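Local coordinates for protein beta-N-acetylhexosaminidase (Thermotoga neapolitana, PDB 5BZA) that probably hydrolyses terminal non-reducing N-acetyl-D-hexosamine residues from N-acetyl-beta-D-hexosaminides, as a thermophile's member of glycosyl hydrolase family 3, at residues Tyr43-Leu46 against Asp47-Phe51; Ser454-Lys457 against Ser458-Leu462. All blocks are in the same frame, centred on the assembly; numbering follows the deposited sequence.

Contact 1: residues Tyr43-Leu46 against Asp47-Phe51; sequences YLFL and DFMNF
Phe45 and Met49 meet one turn apart in helix 42-54, an alpha-helix of the family 3 N-terminal domain, a TIM-barrel-type fold. Four successive i to i+4 backbone bonds join Tyr43-Leu46 to Asp47-Phe51. Met49 N bonds to Phe45 O at 2.9 Å. Leu44 O takes Phe48 N at 2.8 Å.

Asp47 and Tyr43 send their polar ends to the C-terminal part of the chain. Asp47 has CG anti to its own N (chi1 -168°), which carries the carboxylate off this stretch to helix 452-463, where its partners are Tyr456 and Lys457. Tyr43 OH bonds to Glu372. Asn50 ND2 makes a weak hydrogen bond to Glu327, which with Arg54 forms a cadmium site in this structure.

Leu46 packs on Ser77 of the second subunit. The Phe48 ring stacks on Phe16 and meets Phe13 edge-to-face. The apolar contact within the helix is a CH-pi and Met-aromatic pair. The side chains of Phe45 and Met49 run side by side and point the same way. Met49 is bent at chi2 and chi3, and its CG sits over one face of the Phe45 ring, 4.1 Å from the centroid. The sulfur lies obliquely to that ring, with Met49 SD 3.9 Å from Phe45 CE1.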
# COMPACT_ATOMS: atom_id res chain seq x y z
N TYR B 43 -5.45 11.60 2.02
CA TYR B 43 -5.58 12.90 1.38
C TYR B 43 -4.51 13.85 1.92
O TYR B 43 -3.89 14.62 1.15
CB TYR B 43 -6.99 13.49 1.56
CG TYR B 43 -7.48 13.59 2.99
CD1 TYR B 43 -8.15 12.54 3.59
CD2 TYR B 43 -7.29 14.77 3.73
CE1 TYR B 43 -8.60 12.63 4.88
CE2 TYR B 43 -7.74 14.86 5.04
CZ TYR B 43 -8.40 13.78 5.61
OH TYR B 43 -8.84 13.87 6.93
N LEU B 44 -4.25 13.78 3.24
CA LEU B 44 -3.20 14.63 3.81
C LEU B 44 -1.83 14.26 3.30
O LEU B 44 -1.07 15.13 2.86
CB LEU B 44 -3.17 14.56 5.34
CG LEU B 44 -3.89 15.58 6.21
CD1 LEU B 44 -3.15 15.61 7.55
CD2 LEU B 44 -3.94 16.98 5.59
N PHE B 45 -1.51 12.98 3.35
CA PHE B 45 -0.23 12.50 2.85
C PHE B 45 0.04 12.98 1.40
O PHE B 45 1.06 13.63 1.12
CB PHE B 45 -0.19 10.96 2.99
CG PHE B 45 0.96 10.32 2.28
CD1 PHE B 45 2.27 10.61 2.64
CD2 PHE B 45 0.74 9.45 1.20
CE1 PHE B 45 3.36 10.03 1.94
CE2 PHE B 45 1.81 8.86 0.50
CZ PHE B 45 3.12 9.17 0.87
N LEU B 46 -0.92 12.75 0.50
CA LEU B 46 -0.76 13.14 -0.90
C LEU B 46 -0.63 14.65 -1.08
O LEU B 46 0.23 15.12 -1.87
CB LEU B 46 -1.96 12.63 -1.73
CG LEU B 46 -2.09 11.12 -1.80
CD1 LEU B 46 -3.36 10.71 -2.57
CD2 LEU B 46 -0.85 10.52 -2.45
N ASP B 47 -1.45 15.43 -0.35
CA ASP B 47 -1.34 16.86 -0.46
C ASP B 47 0.02 17.35 0.07
O ASP B 47 0.63 18.28 -0.50
CB ASP B 47 -2.49 17.56 0.29
CG ASP B 47 -2.58 19.07 -0.05
OD1 ASP B 47 -2.24 19.46 -1.20
OD2 ASP B 47 -2.97 19.88 0.83
N PHE B 48 0.51 16.75 1.17
CA PHE B 48 1.87 17.05 1.71
C PHE B 48 2.95 16.74 0.66
O PHE B 48 3.80 17.58 0.36
CB PHE B 48 2.10 16.25 3.01
CG PHE B 48 3.25 16.74 3.88
CD1 PHE B 48 3.94 17.90 3.59
CD2 PHE B 48 3.59 16.02 5.04
CE1 PHE B 48 4.96 18.35 4.44
CE2 PHE B 48 4.59 16.45 5.88
CZ PHE B 48 5.29 17.62 5.58
N MET B 49 2.93 15.54 0.07
CA MET B 49 3.91 15.21 -0.98
C MET B 49 3.87 16.23 -2.14
O MET B 49 4.92 16.64 -2.66
CB MET B 49 3.66 13.80 -1.53
CG MET B 49 3.96 12.73 -0.55
SD MET B 49 5.65 12.71 0.17
CE MET B 49 6.66 12.46 -1.27
N ASN B 50 2.67 16.66 -2.52
CA ASN B 50 2.53 17.68 -3.56
C ASN B 50 3.16 19.03 -3.11
O ASN B 50 3.88 19.69 -3.86
CB ASN B 50 1.04 17.86 -3.92
CG ASN B 50 0.84 18.67 -5.16
OD1 ASN B 50 1.53 18.47 -6.16
ND2 ASN B 50 -0.13 19.57 -5.14
N PHE B 51 2.85 19.46 -1.89
CA PHE B 51 3.52 20.61 -1.31
C PHE B 51 5.06 20.46 -1.33
O PHE B 51 5.79 21.42 -1.68
CB PHE B 51 3.01 20.85 0.11
CG PHE B 51 3.69 21.98 0.80
CD1 PHE B 51 3.29 23.28 0.58
CD2 PHE B 51 4.76 21.73 1.66
CE1 PHE B 51 3.94 24.33 1.21
CE2 PHE B 51 5.42 22.77 2.30
CZ PHE B 51 5.02 24.07 2.08

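Contact 2: residues Ser454-Lys457 against Ser458-Leu462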
# COMPACT_ATOMS: atom_id res chain seq x y z
N SER B 454 -10.22 14.57 -3.41
CA SER B 454 -11.02 15.47 -4.27
C SER B 454 -11.96 16.41 -3.49
O SER B 454 -12.10 17.59 -3.81
CB SER B 454 -11.85 14.65 -5.26
OG SER B 454 -11.06 14.21 -6.32
N VAL B 455 -12.65 15.83 -2.52
CA VAL B 455 -13.46 16.60 -1.60
C VAL B 455 -12.61 17.65 -0.86
O VAL B 455 -12.94 18.84 -0.83
CB VAL B 455 -14.14 15.64 -0.63
CG1 VAL B 455 -14.96 16.39 0.41
CG2 VAL B 455 -14.99 14.67 -1.42
N TYR B 456 -11.47 17.20 -0.34
CA TYR B 456 -10.48 18.05 0.34
C TYR B 456 -10.12 19.21 -0.59
O TYR B 456 -10.19 20.40 -0.21
CB TYR B 456 -9.24 17.20 0.68
CG TYR B 456 -8.01 17.89 1.22
CD1 TYR B 456 -7.13 18.56 0.36
CD2 TYR B 456 -7.69 17.82 2.57
CE1 TYR B 456 -5.97 19.17 0.85
CE2 TYR B 456 -6.53 18.41 3.08
CZ TYR B 456 -5.67 19.07 2.21
OH TYR B 456 -4.53 19.65 2.71
N LYS B 457 -9.82 18.88 -1.84
CA LYS B 457 -9.45 19.93 -2.78
C LYS B 457 -10.63 20.86 -3.10
O LYS B 457 -10.44 22.06 -3.32
CB LYS B 457 -8.90 19.33 -4.07
CG LYS B 457 -7.48 18.82 -3.93
CD LYS B 457 -6.53 19.96 -3.53
CE LYS B 457 -5.17 19.45 -3.08
NZ LYS B 457 -4.22 20.56 -2.84
N SER B 458 -11.85 20.32 -3.07
CA SER B 458 -13.03 21.15 -3.37
C SER B 458 -13.22 22.16 -2.22
O SER B 458 -13.52 23.34 -2.49
CB SER B 458 -14.27 20.29 -3.62
OG SER B 458 -14.97 19.93 -2.44
N PHE B 459 -12.98 21.74 -0.97
CA PHE B 459 -13.07 22.69 0.14
C PHE B 459 -11.99 23.76 -0.00
O PHE B 459 -12.24 24.96 0.22
CB PHE B 459 -12.99 21.99 1.49
CG PHE B 459 -14.11 21.03 1.73
CD1 PHE B 459 -15.39 21.30 1.27
CD2 PHE B 459 -13.89 19.84 2.40
CE1 PHE B 459 -16.42 20.42 1.47
CE2 PHE B 459 -14.93 18.94 2.62
CZ PHE B 459 -16.20 19.24 2.15
N GLN B 460 -10.79 23.33 -0.38
CA GLN B 460 -9.70 24.29 -0.57
C GLN B 460 -10.02 25.35 -1.61
O GLN B 460 -9.78 26.56 -1.42
CB GLN B 460 -8.41 23.58 -0.97
CG GLN B 460 -7.60 23.01 0.19
CD GLN B 460 -6.20 22.57 -0.25
OE1 GLN B 460 -6.00 22.18 -1.40
NE2 GLN B 460 -5.23 22.63 0.68
N HIS B 461 -10.60 24.88 -2.72
CA HIS B 461 -10.92 25.75 -3.84
C HIS B 461 -12.03 26.70 -3.46
O HIS B 461 -12.00 27.88 -3.79
CB HIS B 461 -11.30 24.93 -5.07
CG HIS B 461 -10.15 24.72 -6.01
ND1 HIS B 461 -9.74 25.68 -6.90
CD2 HIS B 461 -9.31 23.67 -6.18
CE1 HIS B 461 -8.68 25.25 -7.56
NE2 HIS B 461 -8.41 24.02 -7.15
N LEU B 462 -12.99 26.16 -2.72
CA LEU B 462 -14.11 26.91 -2.23
C LEU B 462 -13.64 28.09 -1.43
O LEU B 462 -14.02 29.23 -1.70
CB LEU B 462 -15.01 26.01 -1.39
CG LEU B 462 -16.35 26.57 -0.94
CD1 LEU B 462 -17.13 26.97 -2.20
CD2 LEU B 462 -17.12 25.51 -0.16
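Val455 O is gripped by two good donors. Ser458 OG gives it a bond of 2.8 Å, in the carbonyl plane and on a lone pair. Phe459 N gives the helical i to i+4 bond at 2.9 Å. A weak third bond comes from Ser458 N, whose main acceptor is Ser454 O. The hydroxyl reaches back because Ser458 OG lies between its own N and carbonyl carbon (chi1 85°). This is a serine side chain bonding into its own helix, here helix 452-463 of the C-terminal domain.

Val455 O also sits over one face of the Phe459 ring, toward its rim. Alongside, Val455 CG1 packs tightly on Phe459 CE2 at 3.4 Å. Beyond them, Phe459 meets Phe378 edge-to-face.

Lys457 and Gln460 run side by side. Lys457 NZ donates to Gln460 OE1 at 2.8 Å, only 15° out of the amide's carbonyl plane. The same amine forms salt bridges with Asp47 and Glu330. The amide nitrogen turns to the tyrosine: Gln460 NE2 is 3.5 Å from Tyr456 CE1, with ring and amide planes 50° apart. Tyr456 OH probably hydrogen-bonds to Asp47. Lys457 O takes His461 N at 2.9 Å and lies at the edge of the imidazole. His461 binds zinc in a structure of this protein; here a cadmium ion lies about 3 Å from its side chain.

Three oxygens from three residues hold Lys457 NZ, two of them on carboxylates. That setting would be expected to favour a charged amine and fix the amide's orientation.

Overall arrangement
Neither contact closes a long loop: each joins successive turns of one helix. Contact 1 comes first, on helix 42-54 in the TIM-barrel-type domain. Contact 2 follows some 400 residues later, on helix 452-463 near the C terminus. They lie in series, neither nested nor crossed, with centres about 13 Å apart. The two helices touch directly, through the carboxylate of Asp47 in contact 1 and the lysine and tyrosine of contact 2. Tyr43 and Tyr456 pack beside them. Asp47, with Tyr43 beside it, helps join the barrel domain to the C-terminal domain, whose mixed sheet lies against helix 452-463.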